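PDB 5OCQ: kappa-carrageenase from Pseudoalteromonas carrageenovora, which catalyses endohydrolysis of the beta-1,4 linkages between D-galactose 4-sulfate and 3,6-anhydro-D-galactose in kappa-carrageenans. Local coordinates for residues 102-107 / 265-270; 117-122 / 140-145; 154-159 / 206-211; 231-236 / 258-263. The protein carries 1 engineered substitution. All blocks are in the same frame, centred on the assembly; numbering follows the deposited sequence. Where two conformers were deposited one is given.

Contact 1 of 4, residues 102-107 / 265-270; sequences YEARIK and DYVRTW
With CG of Glu-103 trans to its own N (chi1 178°) and the ring of Tyr-266 folded between N and the carbonyl carbon (chi1 64°), the carboxylate and the phenol of two neighbouring strands are swung together. The strands, 102-107 and 265-270, run antiparallel in one sheet of the GH16 jelly-roll sandwich. Glu-103 and Arg-268 form a hydrogen-bonded pair, Glu-103 N reaching Arg-268 O at 2.9 Å and Arg-268 N reaching Glu-103 O at 2.8 Å. Tyr-102, Ala-104, Val-267 and Thr-269 share the face turned to strands 115-122 and 227-235, where small or largely apolar side chains suit a buried interface between sheets; Tyr-102 OH finds Asn-98 O, and Thr-269 OG1 finds Arg-21 O. The other face is polar and layered. Arg-105 CB stands over one face of the Tyr-266 ring, 3.8 Å from the ring centroid, a CH-pi contact, while the guanidinium of Arg-268, with its NE salt-bridged to Glu-24, covers the opposite face. Arginine suits the two places differently, Arg-105 offering methylenes while its end reaches Asp-265, Arg-268 laying down its flat guanidinium while NE pairs with an acid. Beyond the ring, Arg-105 NH1 makes a salt bridge with Asp-265 OD2 at 2.8 Å. Tyr-266 OH donates to Glu-103 OE2 over 2.7 Å, and a water links that same oxygen to Arg-268 NH1, 3.0 Å from the water.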
# COMPACT_ATOMS: atom_id res chain seq x y z
N TYR A 102 -0.95 -2.23 -13.21
CA TYR A 102 -1.80 -1.67 -12.18
C TYR A 102 -1.71 -0.17 -12.17
O TYR A 102 -0.60 0.38 -12.19
CB TYR A 102 -1.32 -2.19 -10.82
CG TYR A 102 -1.37 -3.68 -10.63
CD1 TYR A 102 -0.32 -4.49 -11.05
CD2 TYR A 102 -2.40 -4.33 -9.93
CE1 TYR A 102 -0.31 -5.83 -10.83
CE2 TYR A 102 -2.39 -5.64 -9.70
CZ TYR A 102 -1.32 -6.46 -10.11
OH TYR A 102 -1.23 -7.82 -9.90
N GLU A 103 -2.83 0.56 -12.10
CA GLU A 103 -2.77 2.01 -12.05
C GLU A 103 -3.90 2.59 -11.18
O GLU A 103 -5.04 2.02 -11.25
CB GLU A 103 -2.89 2.56 -13.49
CG GLU A 103 -2.89 4.03 -13.64
CD GLU A 103 -2.97 4.49 -15.10
OE1 GLU A 103 -2.00 4.23 -15.82
OE2 GLU A 103 -3.98 5.13 -15.43
N ALA A 104 -3.63 3.62 -10.42
CA ALA A 104 -4.65 4.35 -9.70
C ALA A 104 -4.41 5.85 -9.82
O ALA A 104 -3.25 6.29 -9.93
CB ALA A 104 -4.68 3.93 -8.26
N ARG A 105 -5.50 6.60 -9.80
CA ARG A 105 -5.46 8.06 -9.91
C ARG A 105 -5.83 8.61 -8.54
O ARG A 105 -7.00 8.45 -8.08
CB ARG A 105 -6.42 8.47 -11.03
CG ARG A 105 -6.38 9.99 -11.26
CD ARG A 105 -7.07 10.38 -12.56
NE ARG A 105 -6.99 11.85 -12.76
CZ ARG A 105 -7.94 12.77 -12.50
NH1 ARG A 105 -9.14 12.49 -12.01
NH2 ARG A 105 -7.69 14.09 -12.75
N ILE A 106 -4.88 9.23 -7.87
CA ILE A 106 -4.93 9.49 -6.47
C ILE A 106 -4.55 10.95 -6.15
O ILE A 106 -3.58 11.47 -6.80
CB ILE A 106 -3.94 8.59 -5.67
CG1 ILE A 106 -4.27 7.13 -5.87
CG2 ILE A 106 -3.96 8.97 -4.19
CD1 ILE A 106 -3.24 6.10 -5.30
N LYS A 107 -5.31 11.58 -5.22
CA LYS A 107 -4.97 12.85 -4.63
C LYS A 107 -4.62 12.62 -3.16
O LYS A 107 -5.43 11.99 -2.44
CB LYS A 107 -6.12 13.90 -4.82
CG LYS A 107 -5.82 15.27 -4.24
CD LYS A 107 -7.04 16.18 -4.54
CE LYS A 107 -6.80 17.47 -3.84
NZ LYS A 107 -7.91 18.45 -3.99
N ASP A 265 -9.83 8.39 -7.74
CA ASP A 265 -10.76 8.40 -8.83
C ASP A 265 -11.02 7.05 -9.43
O ASP A 265 -12.14 6.69 -9.75
CB ASP A 265 -10.23 9.37 -9.90
CG ASP A 265 -11.24 9.69 -11.01
OD1 ASP A 265 -12.45 9.57 -10.83
OD2 ASP A 265 -10.78 10.20 -12.05
N TYR A 266 -9.99 6.25 -9.59
CA TYR A 266 -10.14 4.92 -10.18
C TYR A 266 -8.93 4.03 -9.79
O TYR A 266 -7.84 4.56 -9.42
CB TYR A 266 -10.30 4.95 -11.70
CG TYR A 266 -9.14 5.48 -12.50
CD1 TYR A 266 -7.99 4.71 -12.66
CD2 TYR A 266 -9.23 6.72 -13.11
CE1 TYR A 266 -6.89 5.17 -13.43
CE2 TYR A 266 -8.12 7.20 -13.87
CZ TYR A 266 -6.99 6.38 -14.06
OH TYR A 266 -5.88 6.87 -14.80
N VAL A 267 -9.17 2.74 -9.90
CA VAL A 267 -8.13 1.78 -9.97
C VAL A 267 -8.38 0.89 -11.12
O VAL A 267 -9.53 0.42 -11.37
CB VAL A 267 -7.94 0.99 -8.59
CG1 VAL A 267 -9.29 0.39 -8.13
CG2 VAL A 267 -6.79 -0.00 -8.58
N ARG A 268 -7.32 0.58 -11.89
CA ARG A 268 -7.42 -0.27 -13.09
C ARG A 268 -6.32 -1.28 -13.16
O ARG A 268 -5.13 -0.93 -12.94
CB ARG A 268 -7.42 0.61 -14.36
CG ARG A 268 -8.62 1.54 -14.51
CD ARG A 268 -8.49 2.59 -15.60
NE ARG A 268 -9.59 3.54 -15.52
CZ ARG A 268 -9.63 4.70 -16.13
NH1 ARG A 268 -8.58 5.09 -16.89
NH2 ARG A 268 -10.69 5.45 -16.03
N THR A 269 -6.65 -2.55 -13.36
CA THR A 269 -5.67 -3.63 -13.47
C THR A 269 -5.90 -4.34 -14.77
O THR A 269 -7.03 -4.78 -15.10
CB THR A 269 -5.83 -4.62 -12.27
OG1 THR A 269 -5.74 -3.82 -11.07
CG2 THR A 269 -4.80 -5.73 -12.36
N TRP A 270 -4.79 -4.59 -15.53
CA TRP A 270 -4.89 -5.34 -16.75
C TRP A 270 -3.87 -6.50 -16.78
O TRP A 270 -2.77 -6.38 -16.24
CB TRP A 270 -4.66 -4.42 -17.98
CG TRP A 270 -5.54 -3.22 -18.32
CD1 TRP A 270 -6.56 -3.14 -19.29
CD2 TRP A 270 -5.42 -1.94 -17.78
NE1 TRP A 270 -7.06 -1.88 -19.31
CE2 TRP A 270 -6.36 -1.12 -18.43
CE3 TRP A 270 -4.59 -1.41 -16.83
CZ2 TRP A 270 -6.46 0.18 -18.21
CZ3 TRP A 270 -4.67 -0.04 -16.63
CH2 TRP A 270 -5.60 0.74 -17.28
O HOH W 1 -5.82 4.28 -17.56

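Contact 2 of 4, residues 117-122 / 140-145; sequences PAFWMY and IDVVDL. Engineered in segment 140-145: Asp-144 (natural residue Glu). With G4S (4-O-sulfo-beta-D-galactopyranose), chain C; 9RN (3,6-anhydro-alpha-D-galactopyranose), chain B.
Val-142 presses its branches on the Phe-119 ring, with CG2 over one face, 4.0 Å from the centroid, and CB 3.6 Å from Phe-119 CD2. This is the dense side of the contact, completed by Met-121 beside Ile-140 and by Val-143, all apolar residues suited to the sandwich interior. A classic beta bulge lies here: Val-142 and Val-143 both face Phe-119, whose O accepts from Val-143 N at 3.1 Å and only weakly from Val-142 N. The other side, with Trp-120, Asp-141 and Asp-144, faces bound sugar. Trp-120 takes the torsion that places its ring between N and the carbonyl carbon (chi1 59°), with NE1 tied to Ser-232 OG, and the galactose 4-sulfate lies over one indole face, its C4 3.8 Å from Trp-120 CH2. A serine in place of Trp-120 would probably strip the sugar of this flat apolar platform and leave Ser-232 OG without its indole partner. Asp-141 OD1 touches Trp-120 CB at 3.4 Å, the carboxylate almost perpendicular to the indole. The engineered Asp-144, a glutamate in nature, accepts a hydrogen bond from G4S O6 at 2.6 Å through OD1, which also meets Arg-236. By inserting a residue, the bulge brings Asp-144 to the same side as Asp-141 and the nucleophile Glu-139, so nucleophile and proton-donor positions can serve one glycosidic bond, as in the double-displacement mechanism of GH16.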
# COMPACT_ATOMS: atom_id res chain seq x y z
N PRO A 117 -0.95 8.14 2.34
CA PRO A 117 -1.73 7.43 1.32
C PRO A 117 -0.85 6.38 0.61
O PRO A 117 0.32 6.64 0.31
CB PRO A 117 -2.10 8.50 0.33
CG PRO A 117 -1.99 9.78 1.10
CD PRO A 117 -0.86 9.58 2.05
N ALA A 118 -1.40 5.18 0.44
CA ALA A 118 -0.61 4.14 -0.25
C ALA A 118 -1.43 3.32 -1.18
O ALA A 118 -2.65 3.09 -1.00
CB ALA A 118 -0.10 3.25 0.79
N PHE A 119 -0.76 2.80 -2.23
CA PHE A 119 -1.40 1.91 -3.21
C PHE A 119 -0.40 0.77 -3.35
O PHE A 119 0.80 1.03 -3.57
CB PHE A 119 -1.60 2.66 -4.56
CG PHE A 119 -2.08 1.83 -5.74
CD1 PHE A 119 -3.10 0.83 -5.59
CD2 PHE A 119 -1.67 2.14 -7.04
CE1 PHE A 119 -3.55 0.18 -6.71
CE2 PHE A 119 -2.10 1.43 -8.15
CZ PHE A 119 -3.07 0.45 -8.01
N TRP A 120 -0.79 -0.44 -3.02
CA TRP A 120 0.13 -1.54 -2.74
C TRP A 120 -0.58 -2.88 -2.85
O TRP A 120 -1.81 -2.90 -3.09
CB TRP A 120 0.85 -1.41 -1.41
CG TRP A 120 -0.07 -1.36 -0.20
CD1 TRP A 120 -1.00 -0.39 0.06
CD2 TRP A 120 -0.10 -2.26 0.91
NE1 TRP A 120 -1.63 -0.63 1.29
CE2 TRP A 120 -1.12 -1.79 1.81
CE3 TRP A 120 0.58 -3.44 1.24
CZ2 TRP A 120 -1.39 -2.46 3.02
CZ3 TRP A 120 0.35 -4.05 2.45
CH2 TRP A 120 -0.66 -3.58 3.30
N MET A 121 0.19 -3.97 -2.83
CA MET A 121 -0.43 -5.31 -2.92
C MET A 121 0.40 -6.25 -2.03
O MET A 121 1.64 -6.09 -1.93
CB MET A 121 -0.57 -5.82 -4.36
CG MET A 121 0.76 -6.02 -5.05
SD MET A 121 0.56 -6.33 -6.83
CE MET A 121 0.51 -4.67 -7.39
N TYR A 122 -0.26 -7.23 -1.40
CA TYR A 122 0.45 -8.12 -0.44
C TYR A 122 -0.17 -9.46 -0.36
O TYR A 122 -1.38 -9.60 -0.51
CB TYR A 122 0.59 -7.47 0.92
CG TYR A 122 -0.69 -7.33 1.74
CD1 TYR A 122 -1.76 -6.51 1.35
CD2 TYR A 122 -0.88 -8.06 2.93
CE1 TYR A 122 -2.88 -6.38 2.17
CE2 TYR A 122 -2.05 -7.91 3.76
CZ TYR A 122 -3.05 -7.09 3.35
OH TYR A 122 -4.15 -6.96 4.18
N ILE A 140 4.41 -5.64 -3.00
CA ILE A 140 4.81 -4.60 -3.94
C ILE A 140 4.10 -3.29 -3.56
O ILE A 140 2.82 -3.30 -3.57
CB ILE A 140 4.50 -4.99 -5.42
CG1 ILE A 140 5.15 -6.33 -5.82
CG2 ILE A 140 4.89 -3.80 -6.37
CD1 ILE A 140 4.84 -6.85 -7.20
N ASP A 141 4.84 -2.22 -3.25
CA ASP A 141 4.23 -0.93 -2.97
C ASP A 141 4.27 -0.13 -4.26
O ASP A 141 5.38 0.26 -4.76
CB ASP A 141 4.95 -0.21 -1.88
CG ASP A 141 4.88 -0.91 -0.53
OD1 ASP A 141 4.09 -1.93 -0.37
OD2 ASP A 141 5.57 -0.49 0.46
N VAL A 142 3.13 0.15 -4.86
CA VAL A 142 3.08 0.98 -6.09
C VAL A 142 3.55 2.39 -5.75
O VAL A 142 4.35 3.01 -6.49
CB VAL A 142 1.71 1.03 -6.76
CG1 VAL A 142 1.75 1.76 -8.14
CG2 VAL A 142 1.14 -0.35 -6.88
N VAL A 143 3.04 2.96 -4.64
CA VAL A 143 3.47 4.30 -4.12
C VAL A 143 3.16 4.41 -2.68
O VAL A 143 2.06 3.93 -2.26
CB VAL A 143 2.94 5.48 -4.86
CG1 VAL A 143 1.37 5.64 -4.74
CG2 VAL A 143 3.59 6.79 -4.44
N ASP A 144 4.11 4.93 -1.87
CA ASP A 144 3.77 5.54 -0.57
C ASP A 144 4.00 7.02 -0.60
O ASP A 144 5.14 7.45 -0.91
CB ASP A 144 4.63 4.98 0.57
CG ASP A 144 4.16 3.60 1.14
OD1 ASP A 144 3.28 3.61 2.14
OD2 ASP A 144 4.84 2.64 0.75
N LEU A 145 2.97 7.79 -0.41
CA LEU A 145 3.03 9.22 -0.47
C LEU A 145 3.23 9.82 0.92
O LEU A 145 2.82 9.26 1.94
CB LEU A 145 1.78 9.87 -1.09
CG LEU A 145 1.43 9.58 -2.55
CD1 LEU A 145 0.11 10.10 -3.02
CD2 LEU A 145 2.54 10.22 -3.42
C1 G4S C . 4.94 -1.30 3.80
C2 G4S C . 4.45 -2.17 4.96
C3 G4S C . 2.96 -2.56 4.85
C4 G4S C . 2.16 -1.29 4.51
C5 G4S C . 2.71 -0.64 3.22
C6 G4S C . 1.92 0.49 2.64
O1 G4S C . 6.19 -0.68 4.23
O2 G4S C . 5.20 -3.44 4.96
O4 G4S C . 2.43 -0.38 5.59
O5 G4S C . 4.06 -0.17 3.52
O6 G4S C . 2.10 1.71 3.38
S G4S C . 1.30 0.13 6.70
O7 G4S C . -0.05 -0.01 6.09
O8 G4S C . 1.52 -0.77 7.90
O9 G4S C . 1.65 1.56 6.87
C2 9RN B . 1.06 -4.49 7.33
C4 9RN B . 2.23 -6.60 7.96
C5 9RN B . 2.66 -6.66 6.52
C6 9RN B . 1.40 -7.19 5.88
O5 9RN B . 2.96 -5.30 6.08
O3 9RN B . 0.34 -6.65 6.67
C3 9RN B . 0.88 -5.93 7.76
O2 9RN B . 1.59 -3.71 8.47
C1 9RN B . 1.91 -4.36 6.08
O1 9RN B . 2.57 -3.11 6.08

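Contact 3 of 4, residues 154-159 / 206-211; sequences SDHDLH and ITWYVD. With G4S (4-O-sulfo-beta-D-galactopyranose), chain C.
His-156 and Trp-208 make the aromatic part of this contact. With CG anti to the carbonyl carbon (chi1 -51°), the imidazole turns its edge toward the indole face in an offset edge-to-face pair, the planes 71° apart and the His-156 ring centroid 5.6 Å from that of the five-membered ring of Trp-208. Over the same five-membered ring sits His-156 CB, 3.7 Å from its centroid, a CH-pi contact. Apolar contacts follow: Leu-158 lies at the indole edge, CD2 3.7 Å from Trp-208 CZ2, and meets Ile-206 tip to tip, while Val-210 CG2 approaches His-156 CE1 at 3.7 Å. Branched aliphatics suit these places around a flat ring. No hydrogen bond joins the segments; the polar ends are satisfied elsewhere. His-156 ND1 pairs with Val-142 O, its NE2 with Ser-154 OG at 2.8 Å, and Trp-208 NE1 with Asp-141 O. A leucine in place of Trp-208 would probably leave that carbonyl of the active-site strand without its indole mate and open a gap beside His-156 and Leu-158. Two sheets packed face to face around such a core are characteristic of the jelly-roll sandwich, the indole, bonded to Asp-141 O, probably helping to position the catalytic strand.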
# COMPACT_ATOMS: atom_id res chain seq x y z
N SER A 154 8.65 10.65 -2.86
CA SER A 154 7.88 9.42 -2.86
C SER A 154 8.70 8.22 -2.79
O SER A 154 9.95 8.24 -3.08
CB SER A 154 6.93 9.42 -4.05
OG SER A 154 7.64 9.43 -5.26
N ASP A 155 8.10 7.12 -2.32
CA ASP A 155 8.77 5.83 -2.22
C ASP A 155 8.00 4.75 -3.02
O ASP A 155 6.74 4.80 -3.09
CB ASP A 155 8.92 5.26 -0.78
CG ASP A 155 9.92 6.06 0.11
OD1 ASP A 155 10.99 6.37 -0.47
OD2 ASP A 155 9.69 6.25 1.36
N HIS A 156 8.74 3.86 -3.69
CA HIS A 156 8.17 2.87 -4.61
C HIS A 156 8.90 1.58 -4.38
O HIS A 156 9.83 1.23 -5.08
CB HIS A 156 8.30 3.35 -6.08
CG HIS A 156 7.78 4.75 -6.31
ND1 HIS A 156 6.50 5.00 -6.70
CD2 HIS A 156 8.35 5.97 -6.12
CE1 HIS A 156 6.28 6.32 -6.79
NE2 HIS A 156 7.41 6.93 -6.45
N ASP A 157 8.53 0.91 -3.31
CA ASP A 157 9.34 -0.10 -2.65
C ASP A 157 8.85 -1.55 -2.76
O ASP A 157 7.69 -1.84 -3.12
CB ASP A 157 9.47 0.23 -1.18
CG ASP A 157 10.31 1.54 -0.91
OD1 ASP A 157 11.19 1.81 -1.79
OD2 ASP A 157 10.03 2.26 0.11
N LEU A 158 9.72 -2.49 -2.35
CA LEU A 158 9.40 -3.89 -2.28
C LEU A 158 9.72 -4.46 -0.93
O LEU A 158 10.67 -4.01 -0.31
CB LEU A 158 10.23 -4.68 -3.37
CG LEU A 158 10.06 -4.30 -4.82
CD1 LEU A 158 11.04 -5.07 -5.74
CD2 LEU A 158 8.66 -4.67 -5.23
N HIS A 159 8.90 -5.41 -0.46
CA HIS A 159 9.06 -6.12 0.82
C HIS A 159 8.87 -7.56 0.67
O HIS A 159 8.06 -8.03 -0.16
CB HIS A 159 8.15 -5.53 1.94
CG HIS A 159 8.20 -4.06 2.08
ND1 HIS A 159 7.64 -3.15 1.22
CD2 HIS A 159 8.87 -3.33 2.97
CE1 HIS A 159 7.83 -1.91 1.66
NE2 HIS A 159 8.56 -2.01 2.76
N ILE A 206 9.92 -5.60 -12.58
CA ILE A 206 8.86 -4.69 -12.00
C ILE A 206 9.24 -3.27 -12.36
O ILE A 206 10.39 -2.87 -12.03
CB ILE A 206 8.83 -4.93 -10.48
CG1 ILE A 206 8.59 -6.40 -10.16
CG2 ILE A 206 7.71 -4.12 -9.85
CD1 ILE A 206 8.73 -6.78 -8.69
N THR A 207 8.37 -2.48 -12.97
CA THR A 207 8.65 -1.13 -13.44
C THR A 207 7.52 -0.19 -12.94
O THR A 207 6.33 -0.52 -13.17
CB THR A 207 8.70 -1.08 -14.98
OG1 THR A 207 9.54 -2.18 -15.42
CG2 THR A 207 9.08 0.27 -15.50
N TRP A 208 7.93 0.90 -12.33
CA TRP A 208 6.98 1.86 -11.71
C TRP A 208 6.84 3.14 -12.51
O TRP A 208 7.83 3.65 -13.07
CB TRP A 208 7.44 2.22 -10.33
CG TRP A 208 7.37 1.21 -9.24
CD1 TRP A 208 6.45 1.21 -8.20
CD2 TRP A 208 8.28 0.13 -8.91
NE1 TRP A 208 6.72 0.25 -7.32
CE2 TRP A 208 7.84 -0.43 -7.69
CE3 TRP A 208 9.42 -0.46 -9.56
CZ2 TRP A 208 8.49 -1.51 -7.05
CZ3 TRP A 208 10.03 -1.55 -8.92
CH2 TRP A 208 9.58 -2.04 -7.66
N TYR A 209 5.66 3.74 -12.48
CA TYR A 209 5.35 4.88 -13.26
C TYR A 209 4.67 5.96 -12.44
O TYR A 209 3.84 5.62 -11.59
CB TYR A 209 4.39 4.46 -14.38
CG TYR A 209 4.95 3.51 -15.42
CD1 TYR A 209 5.03 2.11 -15.16
CD2 TYR A 209 5.41 4.02 -16.64
CE1 TYR A 209 5.55 1.25 -16.11
CE2 TYR A 209 5.94 3.14 -17.57
CZ TYR A 209 6.01 1.80 -17.29
OH TYR A 209 6.57 0.84 -18.20
N VAL A 210 4.94 7.25 -12.68
CA VAL A 210 4.21 8.38 -12.08
C VAL A 210 3.86 9.29 -13.20
O VAL A 210 4.82 9.84 -13.88
CB VAL A 210 5.01 9.17 -11.02
CG1 VAL A 210 4.21 10.39 -10.52
CG2 VAL A 210 5.44 8.19 -9.86
N ASP A 211 2.58 9.55 -13.45
CA ASP A 211 2.18 10.41 -14.60
C ASP A 211 2.87 9.94 -15.93
O ASP A 211 3.26 10.79 -16.76
CB ASP A 211 2.42 11.90 -14.24
CG ASP A 211 1.39 12.51 -13.31
OD1 ASP A 211 0.30 11.85 -13.11
OD2 ASP A 211 1.59 13.69 -12.85
C1 G4S C . 4.94 -1.30 3.80
C2 G4S C . 4.45 -2.17 4.96
C3 G4S C . 2.96 -2.56 4.85
C4 G4S C . 2.16 -1.29 4.51
C5 G4S C . 2.71 -0.64 3.22
C6 G4S C . 1.92 0.49 2.64
O1 G4S C . 6.19 -0.68 4.23
O2 G4S C . 5.20 -3.44 4.96
O4 G4S C . 2.43 -0.38 5.59
O5 G4S C . 4.06 -0.17 3.52
O6 G4S C . 2.10 1.71 3.38
S G4S C . 1.30 0.13 6.70
O7 G4S C . -0.05 -0.01 6.09
O8 G4S C . 1.52 -0.77 7.90
O9 G4S C . 1.65 1.56 6.87

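Contact 4 of 4, residues 231-236 / 258-263; sequences LSQGLR and FPTSME. With G4S (4-O-sulfo-beta-D-galactopyranose), chain C.
Strands 231-235 and 260-263 run in nearly opposite senses, 151° apart, with axes no nearer than 8.2 Å, so Gln-233 and Met-262 meet through side chains instead of strand pairing. Gln-233 extends its chain across, CG trans to the backbone N (chi1 -175°), and NE2 donates to Thr-260 O at 3.1 Å. The acceptor lies in the amide plane of Gln-233, yet the nitrogen stands well above the carbonyl plane of Thr-260, and the bond is bent. NE2 also serves Thr-61 OG1, so both neighbours fix the amide's rotation; glutamine suits this buried place because it can span the gap and carry two N-H groups. Met-262 slides past the other way: CG between N and the carbonyl carbon (chi1 66°) and an extended chi2 bring SD within 3.4 Å of Ser-232 O, CE bending aside. The contact thus bridges facing strands of the GH16 jelly roll, 227-235 lying beside 115-122 and 260-272 beside 100-107. Leu-235 CD1, in one of two conformers, touches Phe-258 CZ at 4.2 Å. On the side away from Met-262 the chain reaches the substrate. Gly-234, lacking a side chain, lets Arg-236 NH1 fold back near its CA. Arg-236, important for substrate recognition, has NE on Gln-147 and NH2 salt-bridged to Asp-144; its NH1 grips Leu-235 O at 2.9 Å and the sulfate oxygen G4S O9 at 3.0 Å.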
# COMPACT_ATOMS: atom_id res chain seq x y z
N LEU A 231 -5.71 -0.15 -1.39
CA LEU A 231 -5.60 1.30 -1.24
C LEU A 231 -5.84 1.59 0.25
O LEU A 231 -6.80 1.06 0.85
CB LEU A 231 -6.71 2.05 -2.04
CG LEU A 231 -6.53 1.98 -3.56
CD1 LEU A 231 -7.92 2.11 -4.30
CD2 LEU A 231 -5.55 3.00 -4.07
N SER A 232 -4.98 2.38 0.89
CA SER A 232 -5.17 2.61 2.32
C SER A 232 -4.44 3.89 2.77
O SER A 232 -3.56 4.37 2.02
CB SER A 232 -4.61 1.38 3.08
OG SER A 232 -3.17 1.26 2.96
N GLN A 233 -4.77 4.39 3.98
CA GLN A 233 -4.09 5.59 4.52
C GLN A 233 -3.55 5.19 5.89
O GLN A 233 -4.34 4.82 6.79
CB GLN A 233 -5.02 6.85 4.52
CG GLN A 233 -4.22 8.09 4.97
CD GLN A 233 -4.98 9.30 4.57
OE1 GLN A 233 -4.94 9.72 3.42
NE2 GLN A 233 -5.79 9.78 5.45
N GLY A 234 -2.22 5.23 6.05
CA GLY A 234 -1.61 4.93 7.30
C GLY A 234 -1.05 6.11 8.07
O GLY A 234 -1.00 7.20 7.55
N LEU A 235 -0.79 5.90 9.37
CA LEU A 235 -0.23 6.95 10.25
C LEU A 235 1.31 6.89 10.15
O LEU A 235 1.92 5.85 9.96
CB LEU A 235 -0.71 6.78 11.67
CG LEU A 235 -1.01 7.85 12.67
CD1 LEU A 235 -2.18 8.75 12.31
CD2 LEU A 235 -1.20 7.17 14.04
N ARG A 236 1.94 8.05 10.35
CA ARG A 236 3.39 8.21 10.32
C ARG A 236 3.86 9.22 11.41
O ARG A 236 3.03 9.82 12.09
CB ARG A 236 3.88 8.63 8.92
CG ARG A 236 3.59 7.65 7.77
CD ARG A 236 4.40 6.39 7.83
NE ARG A 236 4.14 5.58 6.64
CZ ARG A 236 3.19 4.66 6.48
NH1 ARG A 236 2.34 4.41 7.46
NH2 ARG A 236 3.07 4.05 5.30
N PHE A 258 -6.71 16.57 11.79
CA PHE A 258 -7.65 15.48 11.55
C PHE A 258 -9.09 15.95 11.68
O PHE A 258 -9.37 16.85 12.51
CB PHE A 258 -7.36 14.34 12.54
CG PHE A 258 -5.94 13.77 12.41
CD1 PHE A 258 -5.72 12.71 11.52
CD2 PHE A 258 -4.88 14.31 13.12
CE1 PHE A 258 -4.46 12.25 11.31
CE2 PHE A 258 -3.62 13.80 12.94
CZ PHE A 258 -3.40 12.79 12.01
N PRO A 259 -10.05 15.35 11.02
CA PRO A 259 -9.89 14.22 10.02
C PRO A 259 -9.20 14.69 8.72
O PRO A 259 -9.20 15.90 8.42
CB PRO A 259 -11.30 13.80 9.73
CG PRO A 259 -12.17 15.01 10.09
CD PRO A 259 -11.46 15.70 11.20
N THR A 260 -8.55 13.81 7.99
CA THR A 260 -7.94 14.16 6.71
C THR A 260 -8.06 12.97 5.76
O THR A 260 -8.01 11.83 6.26
CB THR A 260 -6.48 14.63 6.87
OG1 THR A 260 -6.00 15.21 5.63
CG2 THR A 260 -5.50 13.49 7.35
N SER A 261 -8.32 13.22 4.48
CA SER A 261 -8.70 12.14 3.53
C SER A 261 -7.89 12.18 2.23
O SER A 261 -7.79 13.25 1.58
CB SER A 261 -10.13 12.33 3.12
OG SER A 261 -10.97 12.39 4.29
N MET A 262 -7.47 11.02 1.80
CA MET A 262 -7.03 10.81 0.40
C MET A 262 -8.23 10.52 -0.49
O MET A 262 -9.29 10.04 0.03
CB MET A 262 -6.01 9.67 0.33
CG MET A 262 -6.60 8.31 0.70
SD MET A 262 -5.41 6.91 0.71
CE MET A 262 -5.29 6.36 -0.95
N GLU A 263 -8.11 10.81 -1.77
CA GLU A 263 -9.16 10.55 -2.77
C GLU A 263 -8.61 9.76 -3.94
O GLU A 263 -7.47 9.98 -4.39
CB GLU A 263 -9.82 11.83 -3.29
CG GLU A 263 -10.43 12.67 -2.24
CD GLU A 263 -11.21 13.91 -2.72
OE1 GLU A 263 -11.70 13.99 -3.85
OE2 GLU A 263 -11.31 14.84 -1.90
C1 G4S C . 4.94 -1.30 3.80
C2 G4S C . 4.45 -2.17 4.96
C3 G4S C . 2.96 -2.56 4.85
C4 G4S C . 2.16 -1.29 4.51
C5 G4S C . 2.71 -0.64 3.22
C6 G4S C . 1.92 0.49 2.64
O1 G4S C . 6.19 -0.68 4.23
O2 G4S C . 5.20 -3.44 4.96
O4 G4S C . 2.43 -0.38 5.59
O5 G4S C . 4.06 -0.17 3.52
O6 G4S C . 2.10 1.71 3.38
S G4S C . 1.30 0.13 6.70
O7 G4S C . -0.05 -0.01 6.09
O8 G4S C . 1.52 -0.77 7.90
O9 G4S C . 1.65 1.56 6.87

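Overall arrangement
All four contacts belong to the GH16 catalytic domain, a jelly-roll beta sandwich. Contact 1 spans the longest stretch of chain and encloses the other three, which follow in series as contact 2, contact 3 and contact 4. Contacts 1 and 4 share strand 260-272, their centres about 17 Å apart. Contact 2 lies about 3 Å from the centre of the chain and is the hub: Phe-119 packs on contact 1, Asp-141 is hydrogen-bonded to contact 3, and Ala-118 to contact 4. Contacts 3 and 4, about 19 Å apart centre to centre, do not touch, yet His-159 of one and Arg-236 of the other meet the same galactose 4-sulfate: strands far apart in the sandwich converge on one sugar.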